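Side-chain contacts in ATP-dependent DNA helicase (Mycobacterium smegmatis, PDB 5V9X), which probably uses ATP hydrolysis to move 3'-to-5' along single-stranded DNA and to unwind RNA:DNA hybrids: residues E312-A315 against E316-I320; R670-R673 against E674-V678; V756-A759 against D760-E763. All coordinates share one frame; numbering follows the deposited sequence.

Contact 1: residues E312-A315 against E316-I320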
loop_
_atom_site.group_PDB
_atom_site.type_symbol
_atom_site.label_atom_id
_atom_site.label_comp_id
_atom_site.label_asym_id
_atom_site.label_seq_id
_atom_site.Cartn_x
_atom_site.Cartn_y
_atom_site.Cartn_z
ATOM N N GLU A 312 11.337 28.255 -2.032
ATOM C CA GLU A 312 11.095 29.619 -2.496
ATOM C C GLU A 312 10.593 30.507 -1.364
ATOM O O GLU A 312 10.937 31.694 -1.294
ATOM C CB GLU A 312 10.100 29.613 -3.657
ATOM C CG GLU A 312 10.669 29.082 -4.962
ATOM C CD GLU A 312 9.592 28.649 -5.938
ATOM O OE1 GLU A 312 8.399 28.911 -5.673
ATOM O OE2 GLU A 312 9.939 28.036 -6.970
ATOM N N ILE A 313 9.775 29.952 -0.468
ATOM C CA ILE A 313 9.332 30.705 0.701
ATOM C C ILE A 313 10.505 30.975 1.632
ATOM O O ILE A 313 10.706 32.105 2.096
ATOM C CB ILE A 313 8.206 29.948 1.426
ATOM C CG1 ILE A 313 6.980 29.824 0.527
ATOM C CG2 ILE A 313 7.852 30.639 2.736
ATOM C CD1 ILE A 313 5.950 28.883 1.069
ATOM N N HIS A 314 11.300 29.939 1.916
ATOM C CA HIS A 314 12.412 30.083 2.850
ATOM C C HIS A 314 13.427 31.109 2.363
ATOM O O HIS A 314 14.019 31.838 3.167
ATOM C CB HIS A 314 13.083 28.727 3.068
ATOM C CG HIS A 314 14.308 28.791 3.926
ATOM N ND1 HIS A 314 15.580 28.641 3.418
ATOM C CD2 HIS A 314 14.454 28.995 5.255
ATOM C CE1 HIS A 314 16.458 28.747 4.399
ATOM N NE2 HIS A 314 15.801 28.963 5.525
ATOM N N ALA A 315 13.642 31.182 1.049
ATOM C CA ALA A 315 14.596 32.143 0.507
ATOM C C ALA A 315 14.101 33.572 0.689
ATOM O O ALA A 315 14.849 34.445 1.143
ATOM C CB ALA A 315 14.859 31.843 -0.968
ATOM N N GLU A 316 12.834 33.827 0.340
ATOM C CA GLU A 316 12.271 35.167 0.484
ATOM C C GLU A 316 12.307 35.641 1.930
ATOM O O GLU A 316 12.457 36.841 2.187
ATOM C CB GLU A 316 10.837 35.187 -0.052
ATOM C CG GLU A 316 10.072 36.478 0.203
ATOM C CD GLU A 316 10.644 37.663 -0.550
ATOM O OE1 GLU A 316 11.338 37.445 -1.565
ATOM O OE2 GLU A 316 10.402 38.813 -0.124
ATOM N N ARG A 317 12.190 34.719 2.886
ATOM C CA ARG A 317 12.225 35.089 4.293
ATOM C C ARG A 317 13.638 35.309 4.814
ATOM O O ARG A 317 13.805 35.974 5.843
ATOM C CB ARG A 317 11.540 34.015 5.139
ATOM C CG ARG A 317 10.055 33.861 4.888
ATOM C CD ARG A 317 9.474 32.811 5.815
ATOM N NE ARG A 317 8.018 32.738 5.746
ATOM C CZ ARG A 317 7.278 31.960 6.531
ATOM N NH1 ARG A 317 7.861 31.192 7.441
ATOM N NH2 ARG A 317 5.958 31.950 6.408
ATOM N N SER A 318 14.653 34.774 4.136
ATOM C CA SER A 318 16.023 34.800 4.640
ATOM C C SER A 318 16.982 35.576 3.746
ATOM O O SER A 318 18.198 35.496 3.955
ATOM C CB SER A 318 16.540 33.371 4.835
ATOM O OG SER A 318 15.660 32.616 5.651
ATOM N N GLY A 319 16.479 36.312 2.762
ATOM C CA GLY A 319 17.354 37.155 1.946
ATOM C C GLY A 319 18.447 36.401 1.226
ATOM O O GLY A 319 19.550 36.931 1.039
ATOM N N ILE A 320 18.168 35.169 0.816
ATOM C CA ILE A 320 19.145 34.328 0.139
ATOM C C ILE A 320 18.601 33.937 -1.226
ATOM O O ILE A 320 17.387 33.848 -1.433
ATOM C CB ILE A 320 19.494 33.072 0.965
ATOM C CG1 ILE A 320 18.235 32.504 1.625
ATOM C CG2 ILE A 320 20.571 33.391 1.995
ATOM C CD1 ILE A 320 18.466 31.202 2.356
#

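Contact 2: residues R670-R673 against E674-V678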
loop_
_atom_site.group_PDB
_atom_site.type_symbol
_atom_site.label_atom_id
_atom_site.label_comp_id
_atom_site.label_asym_id
_atom_site.label_seq_id
_atom_site.Cartn_x
_atom_site.Cartn_y
_atom_site.Cartn_z
ATOM N N ARG A 670 -23.112 22.505 8.036
ATOM C CA ARG A 670 -24.285 23.374 8.028
ATOM C C ARG A 670 -24.788 23.597 6.608
ATOM O O ARG A 670 -25.977 23.408 6.322
ATOM C CB ARG A 670 -23.958 24.708 8.704
ATOM C CG ARG A 670 -25.106 25.703 8.678
ATOM C CD ARG A 670 -24.789 26.975 9.448
ATOM N NE ARG A 670 -23.572 27.631 8.979
ATOM C CZ ARG A 670 -23.481 28.329 7.850
ATOM N NH1 ARG A 670 -24.535 28.456 7.057
ATOM N NH2 ARG A 670 -22.331 28.895 7.511
ATOM N N GLU A 671 -23.889 23.985 5.697
ATOM C CA GLU A 671 -24.292 24.237 4.316
ATOM C C GLU A 671 -24.817 22.973 3.647
ATOM O O GLU A 671 -25.785 23.026 2.881
ATOM C CB GLU A 671 -23.122 24.806 3.518
ATOM C CG GLU A 671 -22.709 26.211 3.911
ATOM C CD GLU A 671 -21.636 26.764 2.995
ATOM O OE1 GLU A 671 -21.678 26.467 1.782
ATOM O OE2 GLU A 671 -20.746 27.487 3.487
ATOM N N GLN A 672 -24.179 21.828 3.907
ATOM C CA GLN A 672 -24.690 20.572 3.369
ATOM C C GLN A 672 -26.061 20.254 3.947
ATOM O O GLN A 672 -26.943 19.753 3.239
ATOM C CB GLN A 672 -23.714 19.433 3.656
ATOM C CG GLN A 672 -24.130 18.109 3.040
ATOM C CD GLN A 672 -24.180 18.170 1.527
ATOM O OE1 GLN A 672 -23.361 18.836 0.898
ATOM N NE2 GLN A 672 -25.149 17.483 0.935
ATOM N N ARG A 673 -26.256 20.544 5.234
ATOM C CA ARG A 673 -27.567 20.371 5.846
ATOM C C ARG A 673 -28.584 21.335 5.242
ATOM O O ARG A 673 -29.734 20.958 4.998
ATOM C CB ARG A 673 -27.456 20.565 7.360
ATOM C CG ARG A 673 -28.381 19.689 8.189
ATOM C CD ARG A 673 -28.027 19.740 9.672
ATOM N NE ARG A 673 -27.967 21.107 10.186
ATOM C CZ ARG A 673 -26.844 21.731 10.532
ATOM N NH1 ARG A 673 -25.676 21.111 10.429
ATOM N NH2 ARG A 673 -26.889 22.976 10.988
ATOM N N GLU A 674 -28.174 22.579 4.980
ATOM C CA GLU A 674 -29.085 23.541 4.370
ATOM C C GLU A 674 -29.431 23.164 2.936
ATOM O O GLU A 674 -30.495 23.545 2.436
ATOM C CB GLU A 674 -28.478 24.943 4.405
ATOM C CG GLU A 674 -28.303 25.523 5.796
ATOM C CD GLU A 674 -27.565 26.848 5.780
ATOM O OE1 GLU A 674 -27.220 27.324 4.678
ATOM O OE2 GLU A 674 -27.327 27.412 6.869
ATOM N N ALA A 675 -28.559 22.421 2.260
ATOM C CA ALA A 675 -28.781 22.112 0.854
ATOM C C ALA A 675 -29.629 20.860 0.648
ATOM O O ALA A 675 -30.498 20.846 -0.231
ATOM C CB ALA A 675 -27.439 21.963 0.134
ATOM N N THR A 676 -29.402 19.804 1.436
ATOM C CA THR A 676 -30.143 18.556 1.285
ATOM C C THR A 676 -30.959 18.207 2.529
ATOM O O THR A 676 -31.434 17.074 2.650
ATOM C CB THR A 676 -29.209 17.395 0.945
ATOM O OG1 THR A 676 -28.200 17.265 1.955
ATOM C CG2 THR A 676 -28.544 17.618 -0.406
ATOM N N GLY A 677 -31.134 19.145 3.458
ATOM C CA GLY A 677 -31.917 18.873 4.644
ATOM C C GLY A 677 -31.162 18.055 5.671
ATOM O O GLY A 677 -31.072 18.443 6.842
ATOM N N VAL A 678 -30.606 16.923 5.238
ATOM C CA VAL A 678 -29.807 16.044 6.080
ATOM C C VAL A 678 -28.479 15.794 5.381
ATOM O O VAL A 678 -28.326 16.033 4.182
ATOM C CB VAL A 678 -30.520 14.707 6.376
ATOM C CG1 VAL A 678 -31.855 14.955 7.070
ATOM C CG2 VAL A 678 -30.719 13.916 5.089
#

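Contact 3: residues V756-A759 against D760-E763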
loop_
_atom_site.group_PDB
_atom_site.type_symbol
_atom_site.label_atom_id
_atom_site.label_comp_id
_atom_site.label_asym_id
_atom_site.label_seq_id
_atom_site.Cartn_x
_atom_site.Cartn_y
_atom_site.Cartn_z
ATOM N N VAL A 756 -31.085 1.192 -5.627
ATOM C CA VAL A 756 -31.464 0.151 -4.677
ATOM C C VAL A 756 -31.640 -1.173 -5.408
ATOM O O VAL A 756 -32.362 -1.255 -6.409
ATOM C CB VAL A 756 -32.749 0.543 -3.933
ATOM C CG1 VAL A 756 -33.146 -0.544 -2.946
ATOM C CG2 VAL A 756 -32.558 1.872 -3.230
ATOM N N PHE A 757 -30.983 -2.215 -4.902
ATOM C CA PHE A 757 -31.086 -3.563 -5.440
ATOM C C PHE A 757 -31.355 -4.544 -4.306
ATOM O O PHE A 757 -31.088 -4.261 -3.135
ATOM C CB PHE A 757 -29.810 -3.977 -6.185
ATOM C CG PHE A 757 -29.640 -3.316 -7.523
ATOM C CD1 PHE A 757 -29.231 -1.994 -7.616
ATOM C CD2 PHE A 757 -29.871 -4.023 -8.692
ATOM C CE1 PHE A 757 -29.071 -1.388 -8.849
ATOM C CE2 PHE A 757 -29.712 -3.423 -9.927
ATOM C CZ PHE A 757 -29.312 -2.105 -10.005
ATOM N N ASP A 758 -31.887 -5.710 -4.670
ATOM C CA ASP A 758 -32.074 -6.777 -3.697
ATOM C C ASP A 758 -30.734 -7.412 -3.345
ATOM O O ASP A 758 -29.815 -7.469 -4.168
ATOM C CB ASP A 758 -33.037 -7.834 -4.237
ATOM C CG ASP A 758 -34.492 -7.416 -4.122
ATOM O OD1 ASP A 758 -34.875 -6.864 -3.067
ATOM O OD2 ASP A 758 -35.255 -7.635 -5.087
ATOM N N ALA A 759 -30.628 -7.888 -2.101
ATOM C CA ALA A 759 -29.362 -8.436 -1.622
ATOM C C ALA A 759 -28.923 -9.637 -2.450
ATOM O O ALA A 759 -27.737 -9.782 -2.765
ATOM C CB ALA A 759 -29.478 -8.814 -0.145
ATOM N N ASP A 760 -29.866 -10.506 -2.819
ATOM C CA ASP A 760 -29.548 -11.666 -3.645
ATOM C C ASP A 760 -29.427 -11.325 -5.123
ATOM O O ASP A 760 -29.039 -12.191 -5.914
ATOM C CB ASP A 760 -30.607 -12.755 -3.453
ATOM C CG ASP A 760 -32.016 -12.246 -3.680
ATOM O OD1 ASP A 760 -32.281 -11.067 -3.360
ATOM O OD2 ASP A 760 -32.859 -13.021 -4.180
ATOM N N GLU A 761 -29.749 -10.094 -5.515
ATOM C CA GLU A 761 -29.606 -9.645 -6.893
ATOM C C GLU A 761 -28.197 -9.153 -7.209
ATOM O O GLU A 761 -27.803 -9.152 -8.380
ATOM C CB GLU A 761 -30.612 -8.520 -7.169
ATOM C CG GLU A 761 -31.174 -8.464 -8.580
ATOM C CD GLU A 761 -32.205 -7.357 -8.741
ATOM O OE1 GLU A 761 -32.531 -6.695 -7.732
ATOM O OE2 GLU A 761 -32.687 -7.145 -9.873
ATOM N N ILE A 762 -27.436 -8.761 -6.186
ATOM C CA ILE A 762 -26.193 -8.020 -6.393
ATOM C C ILE A 762 -25.128 -8.905 -7.029
ATOM O O ILE A 762 -24.671 -8.644 -8.147
ATOM C CB ILE A 762 -25.697 -7.422 -5.066
ATOM C CG1 ILE A 762 -26.551 -6.213 -4.682
ATOM C CG2 ILE A 762 -24.234 -7.036 -5.171
ATOM C CD1 ILE A 762 -26.389 -5.032 -5.608
ATOM N N GLU A 763 -24.713 -9.957 -6.319
ATOM C CA GLU A 763 -23.553 -10.737 -6.749
ATOM C C GLU A 763 -23.681 -11.314 -8.158
ATOM O O GLU A 763 -22.674 -11.302 -8.888
ATOM C CB GLU A 763 -23.271 -11.844 -5.723
ATOM C CG GLU A 763 -22.105 -12.744 -6.088
ATOM C CD GLU A 763 -21.422 -13.340 -4.872
ATOM O OE1 GLU A 763 -21.554 -12.759 -3.773
ATOM O OE2 GLU A 763 -20.753 -14.386 -5.014
#

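Contact 1: residues E312-A315 against E316-I320
Ile313 lays its CG2 methyl over one face of the Arg317 guanidinium, with CG2 3.7 Å from Arg317 NE. The two side chains run alongside each other and point the same way, one helical turn apart. Arg317 is extended from CG to NE, and its CG stands anti to the carbonyl carbon (chi1 -65°). This shape carries the flat group past the methyl instead of curling it back on the helix. The strongest partner of the guanidinium is Asp285, which forms a salt bridge with NH1.

On another side of the helix, Ser318 faces His314. Ser318 OG gives its proton to the backbone oxygen of the same residue, His314 O, at 3.1 Å. That bond holds the hydroxyl over one face of the imidazole, nearer the ring's border than its middle. Ile320 CD1 approaches the ring obliquely, 3.8 Å from His314 CE1.

Gly319 is the first residue to leave helical backbone angles, and it does so with positive phi. Ala315 O accepts Ser318 N at 3.0 Å, from well above the carbonyl plane. It also takes a weak bond from Ile320 N at 3.4 Å. This longer bond resembles the outer one of a Schellman motif. The accompanying apolar contact is here too, with Ala315 CB 4.3 Å from Ile320 CG1.

The contact forms the exposed last turns of helix 300-318, which follows strand 292-296 of the second parallel sheet. Ile313 and Arg317 lean on the neighbouring helix 276-288, where Val284 touches both.

Contact 2: residues R670-R673 against E674-V678
The last turns of helix 661-676 carry an i to i+4 salt bridge between Arg670 and Glu674. Arg670 NH1 donates to Glu674 OE2 at 3.0 Å. The oxygen lies at the guanidinium edge, in its plane. It is met from above the carboxylate plane, however, and the two flat groups are turned 53° apart. The side chains lie alongside each other. Arg670 bends at its third torsion (chi3 56°), which swings NH1 round to the extended Glu674. In the backbone of the same turn, Glu674 N bonds to Arg670 O at 2.7 Å.

The next pair, Gln672 and Thr676, ties the helix end to the chain beyond it. Gln672 NE2 makes a weak bond to Thr676 OG1 at 3.2 Å. Thr676 OG1 in turn donates to Val678 O, nearly along the C=O axis. The hydroxyl therefore links one residue inside the helix to one past its end. Between them the backbone reverses at Gly677, whose positive phi suits glycine. Val678 N makes a weak bond back to Thr676 O at 2.7 Å, as in a classic gamma turn. Gly677 N reaches Arg673 O at 2.8 Å, also weakly.

Gln672 has its main partner elsewhere, since its OE1 accepts the amide of Phe866 at the start of helix 865-870. Glu671 forms a salt bridge with Arg433. Thr676 also rests on Val686 and Glu688 of strand 684-691.

Contact 3: residues V756-A759 against D760-E763
Phe757 and Asp758 are extended, and the chain then bends at Ala759 into helix 759-769, with Glu761 N bonded to Asp758 O at 3.0 Å. That donor lies well above the carbonyl plane, as fits a tight first turn.

The Glu761 side chain folds back over this turn. Its OE1 accepts Asp758 N at 3.3 Å, and the bond is nearly straight (166°). The lone pair used is the anti one, away from the other carboxylate oxygen. This is one half of a capping box. The reciprocal bond, from Glu761 N to the Asp758 carboxylate, is not made, as Asp758 CG stands anti to the carbonyl carbon (chi1 -79°) and leads the carboxylate away.

A hydrophobic staple spans the same turn. Ile762 CD1 sits 3.6 Å from Phe757 CB, and the two side chains run roughly perpendicular. Ile762 continues onto Leu841 and Met845 of helix 838-849. The Phe757 ring packs on Ala716 and makes a cation-pi contact with Arg720, both in helix 707-725. So the staple joins the helix start to two other helices.

Asp758 OD2 and Glu761 OE1 are 3.9 Å apart, and Asp760 OD1 stands 4.9 Å from Asp758 OD2, near but not in contact. The like charges probably repel each other. The positive end of the helix dipole and the nearby Arg720, which Glu761 touches, probably offset part of that cost and favour the ionised forms.

Overall arrangement
The contacts follow one another along the chain, and none touches another. Contact 1 closes helix 300-318, beside the second seven-stranded parallel sheet. Contact 2 closes helix 661-676, which leaves strand 657-659 at the edge of that same sheet and leads to strand 684-691 of the five-stranded mixed sheet. Contact 3 opens helix 759-769, after strand 737-742 of the mixed sheet. Centres of contacts 1 and 2 are 44 Å apart, and those of 2 and 3 are 30 Å apart. Contacts 1 and 3 lie on opposite sides of the chain's centre. Helix 661-676 runs between the second parallel sheet, probably part of the helicase core, and the mixed sheet. Contact 2's nearest atom is about 10 Å from the DNA.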